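Local coordinates for uncharacterized protein (Pseudomonas aeruginosa, PDB 5BR9), which probably takes part in making the threonylcarbamoyladenosine modification of tRNA, as a TsaB-type protein of the KAE1/TsaD family, at residues A[33-38]-A[55-60]; A[12-17]-A[23-28]; A[66-71]-A[85-90]; A[107-112]-A[196-201]; A[97-102]-A[205-210]. One frame throughout, in Å; residues are numbered along the deposited sequence. Where two conformers were deposited one is given.

How the interactions relate
Interactions 1, 2, 3 and 5 all reach one mixed sheet, whose strands run in the order 31-38, 21-28, 12-16, 67-71, 98-101. Interaction 2 is the opening hairpin near the middle, interaction 1 sits at one outermost strand and interaction 5 at the other, their centres about 20 Å apart. Interactions 2, 1 and 3 follow in series along the chain. Interaction 3 lays helix 77-94 on the sheet, with its centre about 10 Å from that of interaction 2. Interactions 4 and 5 share helix 196-208, which returns from late in the chain: its start meets helix 103-115 and its end covers strand 98-101. That helix therefore ties the second half of the chain to the first sheet.

Interaction 1: A[33-38]-A[55-60]; sequences LSHYEV and LDEAGV
The imidazole of His35 meets the carboxylate of Glu57 at its edge: the carbon CD of Glu57 lies in the ring plane, and no atom of 55-60 sits over either face. The N-H on NE2 of His35 points at OE1 of Glu57, 2.5 Å away, and enters on the syn lone pair, the side of the other oxygen. The bond is moderately straight, 154° at the hydrogen, while the ring and carboxylate planes are twisted 32° apart. That length is short for such a pair, and His35 has a second conformer, so its exact value is doubtful. The two side chains come from opposite directions. Glu57 reaches across because its CG is anti to the backbone N (chi1 173°) and the chain stays extended beyond it. Beside this hydrogen bond Leu33 supplies the apolar half of the contact. The Leu33 side chain slants across that of Glu57, its CD2 3.9 Å from OE1 of Glu57 and 4.0 Å from CB of Ala58. Both Leu33 and His35 also rest on Leu54, one turn earlier in the helix. The helix stops just here in a Schellman motif: Gly59 takes a positive phi, and Val60 N bonds back to Leu55 O at 3.0 Å. This is a His-carboxylate hydrogen bond on the protein surface, fastening helix 43-58 to strand 31-38, an outermost strand of the first sheet in an ASKHA-type fold.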
# COMPACT_ATOMS: atom_id res chain seq x y z
N LEU A 33 18.03 -14.86 -9.34
CA LEU A 33 18.80 -13.62 -9.25
C LEU A 33 18.16 -12.75 -8.16
O LEU A 33 16.94 -12.63 -8.12
CB LEU A 33 18.82 -12.90 -10.59
CG LEU A 33 19.80 -11.75 -10.72
CD1 LEU A 33 21.21 -12.31 -10.76
CD2 LEU A 33 19.50 -10.92 -11.95
N SER A 34 18.95 -12.18 -7.26
CA SER A 34 18.35 -11.37 -6.19
C SER A 34 19.19 -10.17 -5.84
O SER A 34 20.39 -10.12 -6.14
CB SER A 34 18.10 -12.21 -4.93
OG SER A 34 19.32 -12.64 -4.33
N HIS A 35 18.54 -9.19 -5.20
CA HIS A 35 19.25 -8.05 -4.64
C HIS A 35 18.59 -7.63 -3.33
O HIS A 35 17.37 -7.73 -3.16
CB HIS A 35 19.31 -6.89 -5.65
CG HIS A 35 20.26 -7.13 -6.78
ND1 HIS A 35 21.63 -7.07 -6.62
CD2 HIS A 35 20.05 -7.46 -8.08
CE1 HIS A 35 22.22 -7.34 -7.78
NE2 HIS A 35 21.28 -7.58 -8.67
N TYR A 36 19.43 -7.19 -2.40
CA TYR A 36 19.04 -7.00 -1.02
C TYR A 36 19.68 -5.72 -0.47
O TYR A 36 20.88 -5.52 -0.60
CB TYR A 36 19.46 -8.26 -0.23
CG TYR A 36 19.21 -8.33 1.26
CD1 TYR A 36 18.15 -9.09 1.77
CD2 TYR A 36 20.07 -7.72 2.17
CE1 TYR A 36 17.92 -9.20 3.14
CE2 TYR A 36 19.85 -7.82 3.55
CZ TYR A 36 18.78 -8.56 4.03
OH TYR A 36 18.57 -8.67 5.39
N GLU A 37 18.88 -4.84 0.13
CA GLU A 37 19.41 -3.61 0.73
C GLU A 37 18.75 -3.32 2.08
O GLU A 37 17.55 -3.51 2.23
CB GLU A 37 19.19 -2.41 -0.19
CG GLU A 37 20.04 -2.40 -1.45
CD GLU A 37 19.74 -1.20 -2.34
OE1 GLU A 37 19.20 -0.19 -1.85
OE2 GLU A 37 20.04 -1.29 -3.55
N VAL A 38 19.54 -2.85 3.05
CA VAL A 38 18.93 -2.35 4.28
C VAL A 38 18.71 -0.85 4.10
O VAL A 38 19.66 -0.09 3.93
CB VAL A 38 19.77 -2.68 5.55
CG1 VAL A 38 19.82 -4.19 5.77
CG2 VAL A 38 21.16 -2.12 5.46
N LEU A 55 15.12 -6.65 -13.23
CA LEU A 55 14.62 -7.07 -14.52
C LEU A 55 15.60 -6.65 -15.60
O LEU A 55 15.92 -7.43 -16.49
CB LEU A 55 13.24 -6.47 -14.81
CG LEU A 55 12.09 -6.97 -13.96
CD1 LEU A 55 10.88 -6.12 -14.29
CD2 LEU A 55 11.80 -8.42 -14.25
N ASP A 56 16.11 -5.44 -15.50
CA ASP A 56 17.03 -4.95 -16.53
C ASP A 56 18.35 -5.72 -16.53
O ASP A 56 18.88 -6.02 -17.59
CB ASP A 56 17.28 -3.45 -16.37
CG ASP A 56 16.11 -2.61 -16.87
OD1 ASP A 56 15.06 -3.20 -17.27
OD2 ASP A 56 16.23 -1.37 -16.88
N GLU A 57 18.86 -6.06 -15.35
CA GLU A 57 20.11 -6.81 -15.25
C GLU A 57 19.98 -8.21 -15.87
O GLU A 57 20.92 -8.73 -16.46
CB GLU A 57 20.55 -6.92 -13.79
CG GLU A 57 21.76 -7.83 -13.55
CD GLU A 57 22.10 -8.02 -12.07
OE1 GLU A 57 21.30 -7.60 -11.20
OE2 GLU A 57 23.18 -8.59 -11.78
N ALA A 58 18.80 -8.81 -15.72
CA ALA A 58 18.52 -10.15 -16.22
C ALA A 58 18.14 -10.15 -17.69
O ALA A 58 18.10 -11.19 -18.33
CB ALA A 58 17.41 -10.79 -15.38
N GLY A 59 17.86 -8.97 -18.24
CA GLY A 59 17.38 -8.85 -19.61
C GLY A 59 15.95 -9.33 -19.78
O GLY A 59 15.53 -9.71 -20.88
N VAL A 60 15.19 -9.26 -18.69
CA VAL A 60 13.84 -9.80 -18.68
C VAL A 60 12.80 -8.67 -18.65
O VAL A 60 12.92 -7.73 -17.85
CB VAL A 60 13.63 -10.77 -17.49
CG1 VAL A 60 12.16 -11.20 -17.40
CG2 VAL A 60 14.52 -11.99 -17.65

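Interaction 2: A[12-17]-A[23-28]; sequences LLALDT and SVALLH
Ala14 and Ala25 form the compact centre of this pair of strands, each giving its N-H to the other's carbonyl at 2.8 Å (Ala14 N to Ala25 O, Ala25 N to Ala14 O). Their small CB atoms lie on the same face, where helix 196-208 packs through Ala196, Leu199 and Leu200. Next along, Leu15 and Val24 come closer still, 4.3 Å between their CA atoms, as a non-hydrogen-bonded pair. Val24 CA also sends its hydrogen toward Ala14 O at 3.2 Å, giving that carbonyl a second, weaker partner. On this opposite face Leu15 leans on helix 77-94 and Val24 on helix 43-58. Together the strands make the antiparallel hairpin that opens the first sheet of the ASKHA fold; in nucleotide-binding relatives its turn is the first phosphate loop. At that turn Asp16 and Ser23 pair through both backbone bonds, while their polar ends find partners beyond the two strands: OD2 of Asp16 with Ser18 OG, and OG of Ser23 with Ala196 N. The far end is looser in one of its two bonds. Leu12 N reaches Leu27 O at 3.1 Å and bends to 146°, whereas Leu27 N to Leu12 O is 2.8 Å and nearly straight (172°). Leu27 is also partly exposed. On the other face, with Leu13, Leu15 and Val24, Leu26 sets its CD1 against Leu12 O at 3.4 Å, its CG anti to the backbone N (chi1 178°).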
# COMPACT_ATOMS: atom_id res chain seq x y z
N LEU A 12 9.22 -16.03 -12.34
CA LEU A 12 8.59 -15.53 -11.11
C LEU A 12 9.34 -14.34 -10.53
O LEU A 12 10.56 -14.36 -10.42
CB LEU A 12 8.52 -16.63 -10.04
CG LEU A 12 7.72 -17.89 -10.34
CD1 LEU A 12 7.83 -18.90 -9.18
CD2 LEU A 12 6.24 -17.56 -10.66
N LEU A 13 8.57 -13.35 -10.09
CA LEU A 13 9.12 -12.15 -9.45
C LEU A 13 8.76 -12.20 -7.96
O LEU A 13 7.62 -12.50 -7.59
CB LEU A 13 8.55 -10.87 -10.11
CG LEU A 13 9.01 -9.51 -9.58
CD1 LEU A 13 10.51 -9.33 -9.83
CD2 LEU A 13 8.21 -8.36 -10.21
N ALA A 14 9.75 -11.93 -7.12
CA ALA A 14 9.56 -11.96 -5.68
C ALA A 14 10.05 -10.67 -5.04
O ALA A 14 11.04 -10.09 -5.48
CB ALA A 14 10.29 -13.15 -5.07
N LEU A 15 9.31 -10.18 -4.05
CA LEU A 15 9.74 -9.00 -3.32
C LEU A 15 9.36 -9.05 -1.83
O LEU A 15 8.32 -9.59 -1.46
CB LEU A 15 9.23 -7.73 -3.98
CG LEU A 15 7.76 -7.44 -4.12
CD1 LEU A 15 7.28 -6.79 -2.82
CD2 LEU A 15 7.62 -6.50 -5.32
N ASP A 16 10.23 -8.49 -0.99
CA ASP A 16 9.92 -8.42 0.42
C ASP A 16 10.30 -7.06 1.01
O ASP A 16 11.42 -6.58 0.83
CB ASP A 16 10.62 -9.54 1.18
CG ASP A 16 10.01 -9.76 2.55
OD1 ASP A 16 9.14 -10.63 2.67
OD2 ASP A 16 10.37 -9.03 3.50
N THR A 17 9.36 -6.45 1.72
CA THR A 17 9.55 -5.16 2.36
C THR A 17 9.03 -5.17 3.78
O THR A 17 8.69 -4.12 4.33
CB THR A 17 8.81 -4.04 1.59
OG1 THR A 17 7.43 -4.40 1.47
CG2 THR A 17 9.39 -3.85 0.21
N SER A 23 14.13 -6.28 -0.52
CA SER A 23 14.79 -7.20 -1.43
C SER A 23 13.86 -7.71 -2.52
O SER A 23 12.63 -7.73 -2.36
CB SER A 23 15.40 -8.38 -0.65
OG SER A 23 14.40 -9.17 -0.05
N VAL A 24 14.47 -8.05 -3.66
CA VAL A 24 13.74 -8.49 -4.83
C VAL A 24 14.48 -9.68 -5.43
O VAL A 24 15.69 -9.78 -5.34
CB VAL A 24 13.58 -7.33 -5.85
CG1 VAL A 24 12.83 -6.14 -5.23
CG2 VAL A 24 14.95 -6.88 -6.37
N ALA A 25 13.74 -10.58 -6.05
CA ALA A 25 14.39 -11.74 -6.63
C ALA A 25 13.62 -12.15 -7.86
O ALA A 25 12.44 -11.82 -8.01
CB ALA A 25 14.48 -12.88 -5.61
N LEU A 26 14.31 -12.83 -8.76
CA LEU A 26 13.73 -13.21 -10.03
C LEU A 26 14.16 -14.60 -10.40
O LEU A 26 15.36 -14.93 -10.32
CB LEU A 26 14.15 -12.22 -11.11
CG LEU A 26 13.63 -12.53 -12.50
CD1 LEU A 26 12.15 -12.27 -12.56
CD2 LEU A 26 14.34 -11.68 -13.51
N LEU A 27 13.18 -15.41 -10.80
CA LEU A 27 13.45 -16.74 -11.35
C LEU A 27 13.19 -16.64 -12.84
O LEU A 27 12.14 -16.13 -13.25
CB LEU A 27 12.57 -17.84 -10.73
CG LEU A 27 12.67 -19.23 -11.39
CD1 LEU A 27 14.01 -19.90 -11.09
CD2 LEU A 27 11.51 -20.16 -10.99
N HIS A 28 14.16 -17.08 -13.63
CA HIS A 28 14.06 -17.05 -15.07
C HIS A 28 14.92 -18.17 -15.65
O HIS A 28 16.08 -18.31 -15.27
CB HIS A 28 14.49 -15.68 -15.63
CG HIS A 28 14.38 -15.58 -17.12
ND1 HIS A 28 15.47 -15.59 -17.96
CD2 HIS A 28 13.29 -15.50 -17.92
CE1 HIS A 28 15.07 -15.50 -19.21
NE2 HIS A 28 13.74 -15.44 -19.22

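Interaction 3: A[66-71]-A[85-90]; sequences DAIAFG and GVVQGL
Ile68 and Val87 meet because their first torsions spread a methyl toward each other: with chi1 -52° CG1 of Ile68 lies beside the backbone N, which leaves CG2 anti to it, and in Val87 CG1 itself is anti to the backbone N (167°). The two methyls, CG2 of Ile68 and CG1 of Val87, come to 3.8 Å as the side chains slide past one another. Phe70 has its CG tucked between backbone N and carbonyl carbon (chi1 67°), which brings the ring against the methyls of Val87. Ring atom CD2 of Phe70 lies 3.7 Å from CG1 of Val87, while CB of Phe70 touches the second methyl, CG2 of Val87, at 3.8 Å. Val87 is thus wedged between two strand residues that point to the same face. One turn later the helix adds Leu90, whose CB receives CD1 of Ile68 at 3.6 Å, nearly at a right angle. Strand 67-71 and helix 77-94 are the first two elements of a beta-alpha-beta crossover, and the segments run almost exactly antiparallel with axes 9.2 Å apart. Phe70 and Val87 also touch Val98 in the strand that closes the unit, and the helix packs with Val86 and Leu90 on Gln88 and Gly89 of the second subunit. Every atom that meets across this seam is carbon, and all four residues are buried, so shape and exclusion of water hold helix to sheet, with nothing directional to fix their register.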
# COMPACT_ATOMS: atom_id res chain seq x y z
N ASP A 66 5.28 -14.53 -14.83
CA ASP A 66 4.10 -15.38 -14.77
C ASP A 66 3.25 -15.14 -13.52
O ASP A 66 2.02 -15.29 -13.54
CB ASP A 66 4.53 -16.85 -14.83
CG ASP A 66 5.19 -17.20 -16.16
OD1 ASP A 66 4.72 -16.70 -17.21
OD2 ASP A 66 6.17 -17.98 -16.17
N ALA A 67 3.91 -14.76 -12.42
CA ALA A 67 3.24 -14.53 -11.15
C ALA A 67 4.14 -13.70 -10.24
O ALA A 67 5.37 -13.68 -10.43
CB ALA A 67 2.86 -15.85 -10.49
N ILE A 68 3.54 -13.01 -9.28
CA ILE A 68 4.30 -12.15 -8.37
C ILE A 68 4.11 -12.61 -6.94
O ILE A 68 2.97 -12.73 -6.47
CB ILE A 68 3.91 -10.68 -8.51
CG1 ILE A 68 3.97 -10.25 -9.98
CG2 ILE A 68 4.83 -9.82 -7.68
CD1 ILE A 68 3.39 -8.88 -10.24
N ALA A 69 5.21 -12.90 -6.26
CA ALA A 69 5.19 -13.33 -4.87
C ALA A 69 5.66 -12.24 -3.94
O ALA A 69 6.53 -11.44 -4.31
CB ALA A 69 6.04 -14.57 -4.70
N PHE A 70 5.11 -12.20 -2.73
CA PHE A 70 5.53 -11.21 -1.75
C PHE A 70 5.40 -11.75 -0.32
O PHE A 70 4.57 -12.62 -0.07
CB PHE A 70 4.71 -9.92 -1.88
CG PHE A 70 3.27 -10.08 -1.52
CD1 PHE A 70 2.79 -9.68 -0.27
CD2 PHE A 70 2.38 -10.64 -2.42
CE1 PHE A 70 1.46 -9.84 0.06
CE2 PHE A 70 1.04 -10.80 -2.09
CZ PHE A 70 0.58 -10.41 -0.86
N GLY A 71 6.21 -11.24 0.60
CA GLY A 71 6.05 -11.55 2.00
C GLY A 71 4.84 -10.82 2.58
O GLY A 71 4.79 -9.59 2.56
N GLY A 85 -0.05 -3.45 -1.70
CA GLY A 85 -0.55 -2.56 -2.74
C GLY A 85 0.18 -2.62 -4.07
O GLY A 85 -0.42 -2.77 -5.14
N VAL A 86 1.50 -2.51 -4.00
CA VAL A 86 2.30 -2.50 -5.21
C VAL A 86 2.14 -3.81 -5.99
O VAL A 86 1.94 -3.80 -7.20
CB VAL A 86 3.78 -2.21 -4.87
CG1 VAL A 86 4.67 -2.42 -6.09
CG2 VAL A 86 3.92 -0.79 -4.31
N VAL A 87 2.20 -4.94 -5.28
CA VAL A 87 2.08 -6.23 -5.93
C VAL A 87 0.69 -6.36 -6.60
O VAL A 87 0.58 -6.77 -7.75
CB VAL A 87 2.35 -7.37 -4.93
CG1 VAL A 87 1.93 -8.69 -5.50
CG2 VAL A 87 3.82 -7.41 -4.58
N GLN A 88 -0.35 -5.95 -5.88
CA GLN A 88 -1.70 -5.95 -6.42
C GLN A 88 -1.83 -5.08 -7.68
O GLN A 88 -2.50 -5.44 -8.64
CB GLN A 88 -2.68 -5.47 -5.35
CG GLN A 88 -3.09 -6.58 -4.36
CD GLN A 88 -4.16 -6.12 -3.37
OE1 GLN A 88 -5.13 -6.82 -3.13
NE2 GLN A 88 -3.98 -4.93 -2.80
N GLY A 89 -1.23 -3.89 -7.64
CA GLY A 89 -1.24 -3.00 -8.79
C GLY A 89 -0.50 -3.59 -9.99
O GLY A 89 -1.01 -3.57 -11.12
N LEU A 90 0.69 -4.13 -9.74
CA LEU A 90 1.51 -4.75 -10.76
C LEU A 90 0.70 -5.87 -11.40
O LEU A 90 0.59 -5.96 -12.62
CB LEU A 90 2.81 -5.31 -10.18
CG LEU A 90 3.90 -4.35 -9.70
CD1 LEU A 90 5.02 -5.16 -9.11
CD2 LEU A 90 4.44 -3.50 -10.86

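Interaction 4: A[107-112]-A[196-201]; sequences LAQRAY and AEDLLS
Arg110 lays its aliphatic arm over the carboxylate of Asp198, with OD2 of Asp198 3.2 Å from CB of Arg110 and 3.4 Å from CG. The contact joins two helices, 103-115 and 196-208, whose short segments cross at 102° with axes 8.5 Å apart. In the two-lobed ASKHA fold it stands between the sheets: helix 196-208 leans on the first one, and helix 103-115 leads on to strand 119-125 of the second. The backbones come close where they cross, the CA atoms of Arg110 and Asp198 lying 5.5 Å apart. The opposite charges are near but do not pair. NE of Arg110 is 4.5 Å from OD2 of Asp198, and that oxygen lies well off the guanidinium plane, where no N-H points at it. Because the arginine chain is extended from CG to NE, its head is carried past the aspartate to Glu114, which makes a salt bridge with NE, and to the carbonyl of Leu193, which takes NH1. Asp198 in turn is held through OD1 by Arg113 on the same neighbouring helix, so the carboxylate is probably well compensated although buried. The side chain of Gln109 meets Asp198 through its CB and CG. Its CB lies 4.0 Å from CB of Asp198, and the bend at chi2 (73°) turns the amide away to the backbone of Met143 and Gly141. Further along, CG of Gln109 rests on CB of Ser201, 4.1 Å away.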
# COMPACT_ATOMS: atom_id res chain seq x y z
N LEU A 107 11.92 -16.83 6.58
CA LEU A 107 13.00 -16.97 7.56
C LEU A 107 13.48 -18.41 7.68
O LEU A 107 14.66 -18.67 7.81
CB LEU A 107 12.53 -16.53 8.94
CG LEU A 107 12.54 -15.07 9.33
CD1 LEU A 107 12.06 -15.01 10.79
CD2 LEU A 107 13.94 -14.51 9.15
N ALA A 108 12.52 -19.34 7.73
CA ALA A 108 12.82 -20.75 7.88
C ALA A 108 13.59 -21.23 6.66
O ALA A 108 14.61 -21.89 6.80
CB ALA A 108 11.54 -21.54 8.07
N GLN A 109 13.11 -20.86 5.48
CA GLN A 109 13.75 -21.27 4.24
C GLN A 109 15.15 -20.67 4.19
O GLN A 109 16.10 -21.34 3.76
CB GLN A 109 12.95 -20.83 3.02
CG GLN A 109 13.40 -21.52 1.73
CD GLN A 109 12.97 -22.97 1.71
OE1 GLN A 109 11.96 -23.33 2.29
NE2 GLN A 109 13.75 -23.82 1.05
N ARG A 110 15.30 -19.43 4.64
CA ARG A 110 16.63 -18.81 4.67
C ARG A 110 17.58 -19.52 5.63
O ARG A 110 18.74 -19.77 5.30
CB ARG A 110 16.55 -17.34 5.04
CG ARG A 110 17.93 -16.69 5.11
CD ARG A 110 17.85 -15.19 5.13
NE ARG A 110 19.18 -14.59 5.02
CZ ARG A 110 19.43 -13.29 5.09
NH1 ARG A 110 18.43 -12.43 5.26
NH2 ARG A 110 20.67 -12.85 4.98
N ALA A 111 17.07 -19.86 6.82
CA ALA A 111 17.91 -20.53 7.80
C ALA A 111 18.31 -21.92 7.28
O ALA A 111 19.42 -22.40 7.52
CB ALA A 111 17.20 -20.63 9.14
N TYR A 112 17.40 -22.55 6.55
CA TYR A 112 17.71 -23.82 5.93
C TYR A 112 18.84 -23.66 4.91
O TYR A 112 19.82 -24.39 4.94
CB TYR A 112 16.47 -24.42 5.26
CG TYR A 112 16.84 -25.55 4.33
CD1 TYR A 112 17.38 -26.74 4.83
CD2 TYR A 112 16.69 -25.42 2.95
CE1 TYR A 112 17.75 -27.77 3.98
CE2 TYR A 112 17.07 -26.47 2.08
CZ TYR A 112 17.58 -27.64 2.62
OH TYR A 112 17.95 -28.67 1.79
N ALA A 196 14.32 -12.06 -0.25
CA ALA A 196 13.52 -12.38 -1.43
C ALA A 196 14.00 -13.65 -2.14
O ALA A 196 13.20 -14.34 -2.79
CB ALA A 196 13.52 -11.21 -2.38
N GLU A 197 15.28 -13.95 -2.03
CA GLU A 197 15.82 -15.18 -2.62
C GLU A 197 15.11 -16.43 -2.07
O GLU A 197 14.79 -17.37 -2.80
CB GLU A 197 17.32 -15.30 -2.38
CG GLU A 197 17.90 -16.62 -2.85
CD GLU A 197 19.40 -16.72 -2.68
OE1 GLU A 197 20.02 -15.76 -2.17
OE2 GLU A 197 19.96 -17.77 -3.07
N ASP A 198 14.84 -16.43 -0.77
CA ASP A 198 14.19 -17.57 -0.14
C ASP A 198 12.67 -17.49 -0.31
O ASP A 198 11.99 -18.52 -0.39
CB ASP A 198 14.61 -17.65 1.32
CG ASP A 198 16.12 -17.67 1.47
OD1 ASP A 198 16.75 -18.69 1.07
OD2 ASP A 198 16.69 -16.65 1.92
N LEU A 199 12.15 -16.26 -0.40
CA LEU A 199 10.76 -16.06 -0.81
C LEU A 199 10.53 -16.67 -2.18
O LEU A 199 9.53 -17.34 -2.42
CB LEU A 199 10.42 -14.57 -0.84
CG LEU A 199 9.13 -14.16 -1.56
CD1 LEU A 199 7.95 -14.79 -0.90
CD2 LEU A 199 8.99 -12.64 -1.51
N LEU A 200 11.49 -16.45 -3.08
CA LEU A 200 11.45 -16.99 -4.44
C LEU A 200 11.42 -18.52 -4.44
O LEU A 200 10.63 -19.12 -5.17
CB LEU A 200 12.66 -16.47 -5.24
CG LEU A 200 12.69 -16.80 -6.72
CD1 LEU A 200 11.50 -16.18 -7.46
CD2 LEU A 200 14.00 -16.32 -7.34
N SER A 201 12.23 -19.16 -3.61
CA SER A 201 12.17 -20.61 -3.45
C SER A 201 10.77 -21.09 -3.07
O SER A 201 10.19 -21.99 -3.72
CB SER A 201 13.17 -21.08 -2.39
OG SER A 201 14.48 -20.70 -2.74

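Interaction 5: A[97-102]-A[205-210]; sequences PVLAVS and FAWARG
The carbonyl oxygen of Trp207, the residue whose indole reaches Pro97, accepts Gly210 N at 2.9 Å. That bond belongs to the Schellman motif that ends helix 196-208, with Gly210 turning off at a positive phi. It secures the helix end from which the indole projects: the Trp207 side chain sets out with CG anti to its backbone N (chi1 -178°), and this brings the six-membered ring to Pro97. There CG of the Pro97 ring stands at the indole edge, near its plane, 3.4 Å from CZ3 and 3.5 Å from CH2 of Trp207. The proline meets the rim of the indole, and the two side chains cross at about a right angle. Strand 98-101 is the outermost of the five strands of the first sheet in this ASKHA-type fold, and the late helix 196-208 covers the face that Leu99 points into. Leu99 divides its two methyls between neighbouring helix residues. CD1 of Leu99 lies 4.1 Å from CB of Trp207, while CD2 of Leu99 lies at the same distance from CB of Ala206. The methyl CB of Ala206 takes up little space, and here the CA atoms of Leu99 and Ala206 approach to 7.6 Å. Packing is tighter at the proline than at the leucine, where both contacts are at ordinary methyl spacing. Trp207 also covers Ala67 on the adjacent strand, and its NE1 makes a weak hydrogen bond to Ser10 OG. Further up the helix, Ala203 lies against Leu99 as well.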
# COMPACT_ATOMS: atom_id res chain seq x y z
N PRO A 97 -1.27 -13.64 -11.59
CA PRO A 97 -1.66 -13.91 -10.19
C PRO A 97 -0.63 -13.51 -9.13
O PRO A 97 0.53 -13.23 -9.47
CB PRO A 97 -1.91 -15.44 -10.19
CG PRO A 97 -1.17 -15.97 -11.34
CD PRO A 97 -0.98 -14.87 -12.35
N VAL A 98 -1.04 -13.44 -7.86
CA VAL A 98 -0.09 -13.11 -6.80
C VAL A 98 -0.03 -14.27 -5.82
O VAL A 98 -1.00 -15.00 -5.63
CB VAL A 98 -0.44 -11.81 -6.03
CG1 VAL A 98 -0.68 -10.67 -6.96
CG2 VAL A 98 -1.57 -12.00 -5.06
N LEU A 99 1.13 -14.40 -5.18
CA LEU A 99 1.43 -15.44 -4.21
C LEU A 99 1.81 -14.82 -2.87
O LEU A 99 2.91 -14.29 -2.71
CB LEU A 99 2.57 -16.31 -4.73
CG LEU A 99 2.29 -17.16 -5.96
CD1 LEU A 99 3.57 -17.62 -6.64
CD2 LEU A 99 1.47 -18.36 -5.55
N ALA A 100 0.91 -14.90 -1.89
CA ALA A 100 1.20 -14.41 -0.55
C ALA A 100 2.00 -15.48 0.21
O ALA A 100 1.60 -16.63 0.27
CB ALA A 100 -0.08 -14.06 0.17
N VAL A 101 3.14 -15.10 0.77
CA VAL A 101 4.00 -16.04 1.46
C VAL A 101 4.38 -15.49 2.83
O VAL A 101 4.74 -14.31 2.98
CB VAL A 101 5.26 -16.35 0.64
CG1 VAL A 101 6.19 -17.27 1.41
CG2 VAL A 101 4.90 -16.97 -0.70
N SER A 102 4.29 -16.35 3.83
CA SER A 102 4.60 -15.96 5.18
C SER A 102 6.06 -15.60 5.37
O SER A 102 6.94 -16.32 4.94
CB SER A 102 4.24 -17.10 6.16
OG SER A 102 4.81 -16.82 7.42
N PHE A 205 7.60 -23.47 -5.11
CA PHE A 205 6.83 -24.62 -4.63
C PHE A 205 5.33 -24.31 -4.71
O PHE A 205 4.54 -25.13 -5.17
CB PHE A 205 7.25 -25.01 -3.20
CG PHE A 205 8.64 -25.60 -3.11
CD1 PHE A 205 8.88 -26.91 -3.55
CD2 PHE A 205 9.69 -24.87 -2.59
CE1 PHE A 205 10.16 -27.45 -3.49
CE2 PHE A 205 10.98 -25.41 -2.51
CZ PHE A 205 11.21 -26.70 -2.95
N ALA A 206 4.95 -23.11 -4.29
CA ALA A 206 3.55 -22.72 -4.26
C ALA A 206 2.98 -22.61 -5.67
O ALA A 206 1.85 -23.05 -5.93
CB ALA A 206 3.39 -21.37 -3.50
N TRP A 207 3.77 -22.07 -6.58
CA TRP A 207 3.31 -21.91 -7.96
C TRP A 207 3.10 -23.27 -8.63
O TRP A 207 2.12 -23.46 -9.35
CB TRP A 207 4.32 -21.07 -8.76
CG TRP A 207 3.95 -20.78 -10.19
CD1 TRP A 207 4.64 -21.17 -11.31
CD2 TRP A 207 2.82 -20.00 -10.66
NE1 TRP A 207 4.01 -20.69 -12.44
CE2 TRP A 207 2.90 -19.97 -12.08
CE3 TRP A 207 1.76 -19.35 -10.03
CZ2 TRP A 207 1.94 -19.32 -12.87
CZ3 TRP A 207 0.81 -18.69 -10.81
CH2 TRP A 207 0.91 -18.68 -12.22
N ALA A 208 4.02 -24.20 -8.38
CA ALA A 208 3.91 -25.56 -8.93
C ALA A 208 2.71 -26.33 -8.38
O ALA A 208 2.26 -27.27 -9.02
CB ALA A 208 5.19 -26.35 -8.66
N ARG A 209 2.22 -25.95 -7.20
CA ARG A 209 1.02 -26.57 -6.62
C ARG A 209 -0.24 -25.96 -7.22
O ARG A 209 -1.35 -26.38 -6.91
CB ARG A 209 0.96 -26.41 -5.10
CG ARG A 209 1.89 -27.32 -4.32
CD ARG A 209 1.53 -27.32 -2.82
NE ARG A 209 1.90 -26.07 -2.16
CZ ARG A 209 3.11 -25.82 -1.66
NH1 ARG A 209 4.07 -26.74 -1.76
NH2 ARG A 209 3.36 -24.65 -1.08
N GLY A 210 -0.06 -24.94 -8.05
CA GLY A 210 -1.19 -24.27 -8.66
C GLY A 210 -1.80 -23.16 -7.83
O GLY A 210 -2.92 -22.75 -8.08